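Local coordinates for acyl-[acyl-carrier-protein]--UDP-N-acetylglucosamine O-acyltransferase (Helicobacter pylori, PDB 1J2Z) that transfers a (3R)-hydroxyacyl chain from acyl carrier protein to UDP-N-acetylglucosamine, the first step of lipid A biosynthesis, at residues S2-K6 and K18-I22; T45-T50 and V63-Q67; V159-C165 and K175-C181. All blocks are in the same frame, centred on the assembly; numbering follows the deposited sequence.

Interaction 1 of 3, residues S2-K6 and K18-I22; sequences SKIAK and KGVEI. With SO4 (sulfate ion), chain D.
The N-terminal edge of the left-handed beta-helix is met here: Ile4, ahead of the first strand 9-10, bridges Ile22 of strand 21-22, their CA atoms 4.6 Å apart. Two backbone bonds flank that bridge. Ile22 N gives its hydrogen to Lys3 O at 3.0 Å, and Ala5 N to Ile22 O at 2.8 Å, straighter at 171°. Ile22 thus bonds Lys3 and Ala5, the neighbours of Ile4 on either side, which is the parallel pattern, and the segment directions, 36° apart, agree. Lys3 O takes a further CA-H contact from Glu21. The two isoleucine side chains lie side by side and point the same way, with CG2 of Ile4 4.1 Å from CB of Ile22; Ile10 of strand 9-10 touches both.

Facing away from strand 21-22, Lys3 has CG anti to the backbone N (chi1 -177°), and bends at chi2 and chi4 bring its NZ to 2.8 Å from sulfate O2. A weak bond from Lys6 N to sulfate O3 adds a second hold on this ion, probably acquired from the crystallisation liquor. On the other edge of strand 21-22, the backbone of Glu21 bonds to Val38 and Leu40, as expected where coils stack in a hexapeptide-repeat beta-helix.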
loop_
_atom_site.group_PDB
_atom_site.type_symbol
_atom_site.label_atom_id
_atom_site.label_comp_id
_atom_site.label_asym_id
_atom_site.label_seq_id
_atom_site.Cartn_x
_atom_site.Cartn_y
_atom_site.Cartn_z
ATOM N N SER A 2 11.730 -3.287 -30.684
ATOM C CA SER A 2 13.028 -2.631 -31.014
ATOM C C SER A 2 12.839 -1.143 -31.291
ATOM O O SER A 2 13.457 -0.592 -32.201
ATOM C CB SER A 2 13.659 -3.298 -32.239
ATOM O OG SER A 2 13.867 -4.681 -32.016
ATOM N N LYS A 3 11.988 -0.492 -30.505
ATOM C CA LYS A 3 11.737 0.928 -30.695
ATOM C C LYS A 3 11.943 1.758 -29.433
ATOM O O LYS A 3 11.523 1.376 -28.341
ATOM C CB LYS A 3 10.318 1.147 -31.216
ATOM C CG LYS A 3 9.995 2.602 -31.512
ATOM C CD LYS A 3 11.014 3.199 -32.478
ATOM C CE LYS A 3 10.592 4.587 -32.915
ATOM N NZ LYS A 3 9.239 4.537 -33.526
ATOM N N ILE A 4 12.597 2.901 -29.604
ATOM C CA ILE A 4 12.866 3.820 -28.511
ATOM C C ILE A 4 12.071 5.101 -28.746
ATOM O O ILE A 4 12.318 5.819 -29.716
ATOM C CB ILE A 4 14.364 4.161 -28.443
ATOM C CG1 ILE A 4 15.161 2.887 -28.145
ATOM C CG2 ILE A 4 14.611 5.231 -27.383
ATOM C CD1 ILE A 4 16.659 3.076 -28.174
ATOM N N ALA A 5 11.113 5.375 -27.863
ATOM C CA ALA A 5 10.282 6.569 -27.982
ATOM C C ALA A 5 11.130 7.840 -28.031
ATOM O O ALA A 5 12.070 8.007 -27.250
ATOM C CB ALA A 5 9.298 6.639 -26.820
ATOM N N LYS A 6 10.785 8.735 -28.951
ATOM C CA LYS A 6 11.509 9.990 -29.118
ATOM C C LYS A 6 11.366 10.913 -27.908
ATOM O O LYS A 6 12.240 11.738 -27.647
ATOM C CB LYS A 6 11.012 10.712 -30.369
ATOM C CG LYS A 6 11.803 11.956 -30.726
ATOM C CD LYS A 6 11.339 12.530 -32.059
ATOM C CE LYS A 6 11.454 11.499 -33.181
ATOM N NZ LYS A 6 12.848 10.997 -33.352
ATOM N N LYS A 18 21.283 -3.709 -27.992
ATOM C CA LYS A 18 20.376 -3.880 -29.114
ATOM C C LYS A 18 19.071 -4.563 -28.718
ATOM O O LYS A 18 19.012 -5.297 -27.731
ATOM C CB LYS A 18 21.065 -4.679 -30.227
ATOM C CG LYS A 18 20.152 -5.010 -31.398
ATOM C CD LYS A 18 19.481 -3.751 -31.940
ATOM C CE LYS A 18 18.342 -4.090 -32.888
ATOM N NZ LYS A 18 17.546 -2.881 -33.226
ATOM N N GLY A 19 18.024 -4.304 -29.497
ATOM C CA GLY A 19 16.725 -4.902 -29.236
ATOM C C GLY A 19 15.959 -4.311 -28.066
ATOM O O GLY A 19 14.886 -4.802 -27.723
ATOM N N VAL A 20 16.488 -3.257 -27.452
ATOM C CA VAL A 20 15.819 -2.640 -26.308
ATOM C C VAL A 20 14.643 -1.742 -26.699
ATOM O O VAL A 20 14.747 -0.926 -27.605
ATOM C CB VAL A 20 16.807 -1.801 -25.464
ATOM C CG1 VAL A 20 16.065 -1.097 -24.326
ATOM C CG2 VAL A 20 17.897 -2.702 -24.901
ATOM N N GLU A 21 13.523 -1.908 -26.004
ATOM C CA GLU A 21 12.336 -1.104 -26.256
ATOM C C GLU A 21 12.148 -0.137 -25.094
ATOM O O GLU A 21 12.181 -0.539 -23.929
ATOM C CB GLU A 21 11.101 -1.995 -26.380
ATOM C CG GLU A 21 11.144 -2.953 -27.552
ATOM C CD GLU A 21 9.916 -3.842 -27.604
ATOM O OE1 GLU A 21 8.795 -3.296 -27.667
ATOM O OE2 GLU A 21 10.075 -5.080 -27.574
ATOM N N ILE A 22 11.946 1.136 -25.414
ATOM C CA ILE A 22 11.765 2.157 -24.390
ATOM C C ILE A 22 10.505 2.953 -24.716
ATOM O O ILE A 22 10.411 3.579 -25.772
ATOM C CB ILE A 22 13.001 3.088 -24.333
ATOM C CG1 ILE A 22 14.239 2.268 -23.954
ATOM C CG2 ILE A 22 12.778 4.207 -23.328
ATOM C CD1 ILE A 22 15.534 3.064 -23.914
HETATM S S SO4 D . 8.069 7.518 -31.618
HETATM O O1 SO4 D . 7.515 8.822 -31.970
HETATM O O2 SO4 D . 7.508 6.501 -32.489
HETATM O O3 SO4 D . 9.513 7.531 -31.762
HETATM O O4 SO4 D . 7.746 7.178 -30.233
#

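Interaction 2 of 3, residues T45-T50 and V63-Q67; sequences TLQGHT and VLGTQ. With SO4 (sulfate ion), chain C.
Strands 45-46 and 63-64 run parallel as neighbouring rungs of the beta-helix, with Thr45 opposite Val63 and Leu46 opposite Leu64. Leu64 supplies both ends of the pairing: its N donates to Thr45 O at 2.9 Å, almost linearly (177°), and its O accepts from Gln47 N at 2.8 Å. Each carbonyl also receives a CA-H contact, Thr45 O from Val63 and Leu64 O from Leu46. Inside the coil, CD2 of Leu46 packs 3.7 Å from CB of Leu64, the two side chains side by side.

Beyond the strands the chain turns, and Gln47 O is satisfied within its own segment by the hydroxyl of Thr50, OG1 to O 2.6 Å. Thr50 OG1 lies beside its backbone N (chi1 -50°), a placement that lets it reach back across the turn centred on His49. Gly65 CA comes within 3.2 Å of the same Gln47 O, and the backbone angles of Gly65 by themselves call for glycine.

At the outer end, a sulfate is held by Gln67: its N reaches sulfate O4 at 2.7 Å (168°) and its NE2 reaches sulfate O3 at 3.0 Å. Gly48 N donates to a bound tartrate; both ions probably come from the crystallisation liquor. The side chain of Thr66 lies about 7 Å from that of Gln69, a substrate-binding residue. The hydroxyls of Thr45 and Thr66 look to a second subunit, bonding its Asn42 and Glu90 respectively, while Phe61 of that subunit packs on Thr45 and Val63. Paired leucines inside the coil, behind a subunit interface of mixed polar and apolar character, are typical of adjacent coils in a trimeric left-handed beta-helix of the hexapeptide-repeat family.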
loop_
_atom_site.group_PDB
_atom_site.type_symbol
_atom_site.label_atom_id
_atom_site.label_comp_id
_atom_site.label_asym_id
_atom_site.label_seq_id
_atom_site.Cartn_x
_atom_site.Cartn_y
_atom_site.Cartn_z
ATOM N N THR A 45 11.306 5.116 -14.645
ATOM C CA THR A 45 12.422 5.942 -14.204
ATOM C C THR A 45 13.573 5.058 -13.738
ATOM O O THR A 45 13.419 4.267 -12.811
ATOM C CB THR A 45 12.030 6.870 -13.040
ATOM O OG1 THR A 45 11.043 7.808 -13.483
ATOM C CG2 THR A 45 13.253 7.628 -12.529
ATOM N N LEU A 46 14.723 5.197 -14.389
ATOM C CA LEU A 46 15.905 4.425 -14.032
ATOM C C LEU A 46 17.031 5.401 -13.699
ATOM O O LEU A 46 17.484 6.151 -14.562
ATOM C CB LEU A 46 16.312 3.524 -15.204
ATOM C CG LEU A 46 15.229 2.579 -15.737
ATOM C CD1 LEU A 46 15.774 1.765 -16.906
ATOM C CD2 LEU A 46 14.771 1.654 -14.622
ATOM N N GLN A 47 17.469 5.396 -12.444
ATOM C CA GLN A 47 18.534 6.281 -11.982
ATOM C C GLN A 47 19.664 5.473 -11.339
ATOM O O GLN A 47 19.593 4.249 -11.243
ATOM C CB GLN A 47 17.987 7.267 -10.941
ATOM C CG GLN A 47 16.798 8.118 -11.388
ATOM C CD GLN A 47 17.184 9.217 -12.367
ATOM O OE1 GLN A 47 17.323 8.983 -13.566
ATOM N NE2 GLN A 47 17.368 10.425 -11.851
ATOM N N GLY A 48 20.700 6.170 -10.884
ATOM C CA GLY A 48 21.817 5.501 -10.237
ATOM C C GLY A 48 22.564 4.510 -11.111
ATOM O O GLY A 48 22.371 4.461 -12.326
ATOM N N HIS A 49 23.420 3.715 -10.475
ATOM C CA HIS A 49 24.229 2.715 -11.162
ATOM C C HIS A 49 23.406 1.445 -11.210
ATOM O O HIS A 49 23.581 0.535 -10.398
ATOM C CB HIS A 49 25.529 2.509 -10.382
ATOM C CG HIS A 49 26.159 3.793 -9.947
ATOM N ND1 HIS A 49 26.685 4.701 -10.840
ATOM C CD2 HIS A 49 26.276 4.361 -8.723
ATOM C CE1 HIS A 49 27.096 5.774 -10.187
ATOM N NE2 HIS A 49 26.858 5.593 -8.900
ATOM N N THR A 50 22.508 1.402 -12.187
ATOM C CA THR A 50 21.579 0.301 -12.348
ATOM C C THR A 50 21.763 -0.516 -13.622
ATOM O O THR A 50 21.869 0.034 -14.721
ATOM C CB THR A 50 20.142 0.847 -12.324
ATOM O OG1 THR A 50 19.977 1.689 -11.172
ATOM C CG2 THR A 50 19.132 -0.287 -12.276
ATOM N N VAL A 63 9.975 2.872 -10.368
ATOM C CA VAL A 63 11.145 3.700 -10.109
ATOM C C VAL A 63 12.269 2.809 -9.615
ATOM O O VAL A 63 12.150 2.174 -8.565
ATOM C CB VAL A 63 10.846 4.779 -9.049
ATOM C CG1 VAL A 63 12.100 5.580 -8.737
ATOM C CG2 VAL A 63 9.751 5.703 -9.559
ATOM N N LEU A 64 13.358 2.760 -10.373
ATOM C CA LEU A 64 14.490 1.922 -9.998
ATOM C C LEU A 64 15.789 2.708 -9.958
ATOM O O LEU A 64 16.111 3.450 -10.885
ATOM C CB LEU A 64 14.656 0.769 -10.990
ATOM C CG LEU A 64 13.464 -0.112 -11.371
ATOM C CD1 LEU A 64 13.983 -1.281 -12.189
ATOM C CD2 LEU A 64 12.737 -0.614 -10.138
ATOM N N GLY A 65 16.530 2.557 -8.871
ATOM C CA GLY A 65 17.803 3.235 -8.788
ATOM C C GLY A 65 17.893 4.527 -8.012
ATOM O O GLY A 65 18.994 5.035 -7.856
ATOM N N THR A 66 16.775 5.083 -7.549
ATOM C CA THR A 66 16.862 6.314 -6.772
ATOM C C THR A 66 17.524 5.941 -5.452
ATOM O O THR A 66 17.525 4.773 -5.064
ATOM C CB THR A 66 15.472 6.948 -6.495
ATOM O OG1 THR A 66 14.602 5.973 -5.910
ATOM C CG2 THR A 66 14.862 7.481 -7.782
ATOM N N GLN A 67 18.081 6.929 -4.764
ATOM C CA GLN A 67 18.780 6.681 -3.506
ATOM C C GLN A 67 17.950 6.019 -2.414
ATOM O O GLN A 67 16.741 6.235 -2.310
ATOM C CB GLN A 67 19.376 7.989 -2.975
ATOM C CG GLN A 67 18.394 9.139 -2.893
ATOM C CD GLN A 67 19.069 10.454 -2.537
ATOM O OE1 GLN A 67 19.506 10.656 -1.404
ATOM N NE2 GLN A 67 19.164 11.351 -3.510
HETATM S S SO4 C . 18.785 10.151 -6.957
HETATM O O1 SO4 C . 18.223 10.053 -8.303
HETATM O O2 SO4 C . 20.165 9.692 -6.973
HETATM O O3 SO4 C . 18.747 11.529 -6.490
HETATM O O4 SO4 C . 18.018 9.330 -6.022
#

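Interaction 3 of 3, residues V159-C165 and K175-C181; sequences VRIAKGC and KDVPPYC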
loop_
_atom_site.group_PDB
_atom_site.type_symbol
_atom_site.label_atom_id
_atom_site.label_comp_id
_atom_site.label_asym_id
_atom_site.label_seq_id
_atom_site.Cartn_x
_atom_site.Cartn_y
_atom_site.Cartn_z
ATOM N N VAL A 159 16.137 -9.858 7.675
ATOM C CA VAL A 159 15.467 -11.151 7.655
ATOM C C VAL A 159 15.952 -11.954 6.454
ATOM O O VAL A 159 16.242 -11.391 5.395
ATOM C CB VAL A 159 13.933 -11.000 7.570
ATOM C CG1 VAL A 159 13.292 -12.328 7.162
ATOM C CG2 VAL A 159 13.388 -10.558 8.920
ATOM N N ARG A 160 16.055 -13.268 6.620
ATOM C CA ARG A 160 16.490 -14.126 5.526
ATOM C C ARG A 160 15.452 -15.210 5.281
ATOM O O ARG A 160 15.035 -15.895 6.209
ATOM C CB ARG A 160 17.836 -14.777 5.848
ATOM C CG ARG A 160 18.990 -13.801 6.079
ATOM C CD ARG A 160 20.263 -14.576 6.400
ATOM N NE ARG A 160 20.003 -15.574 7.431
ATOM C CZ ARG A 160 20.568 -16.776 7.471
ATOM N NH1 ARG A 160 21.436 -17.137 6.535
ATOM N NH2 ARG A 160 20.250 -17.623 8.440
ATOM N N ILE A 161 15.024 -15.350 4.032
ATOM C CA ILE A 161 14.049 -16.371 3.672
ATOM C C ILE A 161 14.759 -17.326 2.723
ATOM O O ILE A 161 15.225 -16.922 1.654
ATOM C CB ILE A 161 12.826 -15.752 2.970
ATOM C CG1 ILE A 161 12.169 -14.731 3.899
ATOM C CG2 ILE A 161 11.827 -16.843 2.591
ATOM C CD1 ILE A 161 11.144 -13.853 3.205
ATOM N N ALA A 162 14.849 -18.591 3.121
ATOM C CA ALA A 162 15.534 -19.590 2.313
ATOM C C ALA A 162 14.720 -20.043 1.113
ATOM O O ALA A 162 13.571 -19.637 0.928
ATOM C CB ALA A 162 15.911 -20.793 3.184
ATOM N N LYS A 163 15.338 -20.894 0.303
ATOM C CA LYS A 163 14.732 -21.438 -0.905
ATOM C C LYS A 163 13.399 -22.150 -0.690
ATOM O O LYS A 163 13.175 -22.777 0.342
ATOM C CB LYS A 163 15.715 -22.411 -1.564
ATOM C CG LYS A 163 15.167 -23.167 -2.765
ATOM C CD LYS A 163 16.172 -24.228 -3.221
ATOM C CE LYS A 163 15.729 -24.915 -4.502
ATOM N NZ LYS A 163 16.702 -25.971 -4.914
ATOM N N GLY A 164 12.523 -22.032 -1.681
ATOM C CA GLY A 164 11.230 -22.691 -1.653
ATOM C C GLY A 164 10.221 -22.334 -0.582
ATOM O O GLY A 164 9.326 -23.130 -0.302
ATOM N N CYS A 165 10.333 -21.149 0.008
ATOM C CA CYS A 165 9.391 -20.749 1.045
ATOM C C CYS A 165 8.170 -20.015 0.521
ATOM O O CYS A 165 8.195 -19.399 -0.546
ATOM C CB CYS A 165 10.079 -19.869 2.088
ATOM S SG CYS A 165 11.216 -20.748 3.166
ATOM N N LYS A 175 11.726 -12.713 11.565
ATOM C CA LYS A 175 12.715 -13.762 11.772
ATOM C C LYS A 175 12.987 -14.554 10.499
ATOM O O LYS A 175 12.211 -14.501 9.545
ATOM C CB LYS A 175 12.258 -14.709 12.884
ATOM C CG LYS A 175 12.282 -14.090 14.277
ATOM C CD LYS A 175 12.035 -15.152 15.335
ATOM C CE LYS A 175 12.154 -14.585 16.740
ATOM N NZ LYS A 175 11.945 -15.642 17.770
ATOM N N ASP A 176 14.096 -15.287 10.493
ATOM C CA ASP A 176 14.494 -16.094 9.344
ATOM C C ASP A 176 13.594 -17.303 9.144
ATOM O O ASP A 176 13.033 -17.844 10.101
ATOM C CB ASP A 176 15.934 -16.580 9.510
ATOM C CG ASP A 176 16.939 -15.449 9.502
ATOM O OD1 ASP A 176 16.541 -14.280 9.295
ATOM O OD2 ASP A 176 18.138 -15.736 9.697
ATOM N N VAL A 177 13.473 -17.736 7.896
ATOM C CA VAL A 177 12.649 -18.887 7.567
ATOM C C VAL A 177 13.476 -19.926 6.816
ATOM O O VAL A 177 13.983 -19.657 5.729
ATOM C CB VAL A 177 11.451 -18.482 6.691
ATOM C CG1 VAL A 177 10.572 -19.693 6.429
ATOM C CG2 VAL A 177 10.657 -17.372 7.375
ATOM N N PRO A 178 13.612 -21.134 7.388
ATOM C CA PRO A 178 14.381 -22.220 6.776
ATOM C C PRO A 178 13.746 -22.693 5.473
ATOM O O PRO A 178 12.561 -22.460 5.227
ATOM C CB PRO A 178 14.373 -23.291 7.859
ATOM C CG PRO A 178 13.016 -23.108 8.475
ATOM C CD PRO A 178 12.939 -21.599 8.615
ATOM N N PRO A 179 14.524 -23.375 4.624
ATOM C CA PRO A 179 14.008 -23.863 3.343
ATOM C C PRO A 179 12.717 -24.683 3.340
ATOM O O PRO A 179 12.445 -25.468 4.250
ATOM C CB PRO A 179 15.196 -24.632 2.750
ATOM C CG PRO A 179 16.051 -24.954 3.924
ATOM C CD PRO A 179 15.942 -23.737 4.794
ATOM N N TYR A 180 11.919 -24.454 2.301
ATOM C CA TYR A 180 10.657 -25.151 2.079
ATOM C C TYR A 180 9.553 -24.976 3.123
ATOM O O TYR A 180 8.649 -25.807 3.214
ATOM C CB TYR A 180 10.945 -26.640 1.867
ATOM C CG TYR A 180 11.916 -26.892 0.733
ATOM C CD1 TYR A 180 13.229 -27.297 0.981
ATOM C CD2 TYR A 180 11.529 -26.693 -0.593
ATOM C CE1 TYR A 180 14.130 -27.496 -0.069
ATOM C CE2 TYR A 180 12.416 -26.887 -1.643
ATOM C CZ TYR A 180 13.712 -27.287 -1.377
ATOM O OH TYR A 180 14.584 -27.471 -2.426
ATOM N N CYS A 181 9.610 -23.896 3.898
ATOM C CA CYS A 181 8.592 -23.649 4.915
ATOM C C CYS A 181 7.556 -22.621 4.485
ATOM O O CYS A 181 7.837 -21.741 3.678
ATOM C CB CYS A 181 9.238 -23.161 6.212
ATOM S SG CYS A 181 10.286 -24.371 7.001
#
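This is a buried coil-on-coil contact near the C-terminal end of the beta-helix, joining strand 160-161 and its following turn to the loop between strands 172-173 and 181-184. Around the bridge of Ile161 with Val177, both the N-H and the C=O of Val177 are used: its N donates to Arg160 O at 2.9 Å (161°), and its O accepts from Ala162 N at 2.9 Å (167°).

Asp176 ties backbone and side chain of Arg160 together. Its OD1 accepts from Arg160 N at 2.9 Å, from above the carboxylate plane, and its OD2 forms a salt bridge with Arg160 NE at 2.9 Å, with NH2 also donating to OD2. Although OD2 lies in the guanidinium plane, the two flat groups are turned 60° apart. Ser251 also bonds OD2, and Phe247 of helix 239-250 takes NH2 through its carbonyl while its ring makes a cation-pi contact, so the pair joins the helical domain to the beta-helix.

Type II turns from Ala162 to Cys165 and from Pro178 to Cys181 then stack one above the other, as corners of successive coils do in this left-handed fold. Tyr180 N donates to Lys163 O at 2.9 Å, and Gly164 and Tyr180 occupy equivalent positive-phi positions. Ala162 CB presses tightly on Pro179 CD at 3.4 Å. The extended Lys163 chain runs alongside Tyr180, bringing CE to 3.5 Å from OH.

Overall arrangement
From the N terminus the three contacts follow in series, each closing before the next opens, so none nests or crosses. Interaction 1 closes a loop of 11 residues and joins the start of the chain to strand 21-22. Interaction 2 encloses 12 residues, its centre about 19 Å from that of interaction 1 on the same side of the chain's centre, and joins rungs beside a neighbouring subunit. Interaction 3, on the opposite side, encloses nine residues and brings the last coils up to the C-terminal helices. Its centre lies about 28 Å from that of interaction 2; both reach the sheet containing strands 49-52 and 160-161. Together they sample the length of the beta-helix.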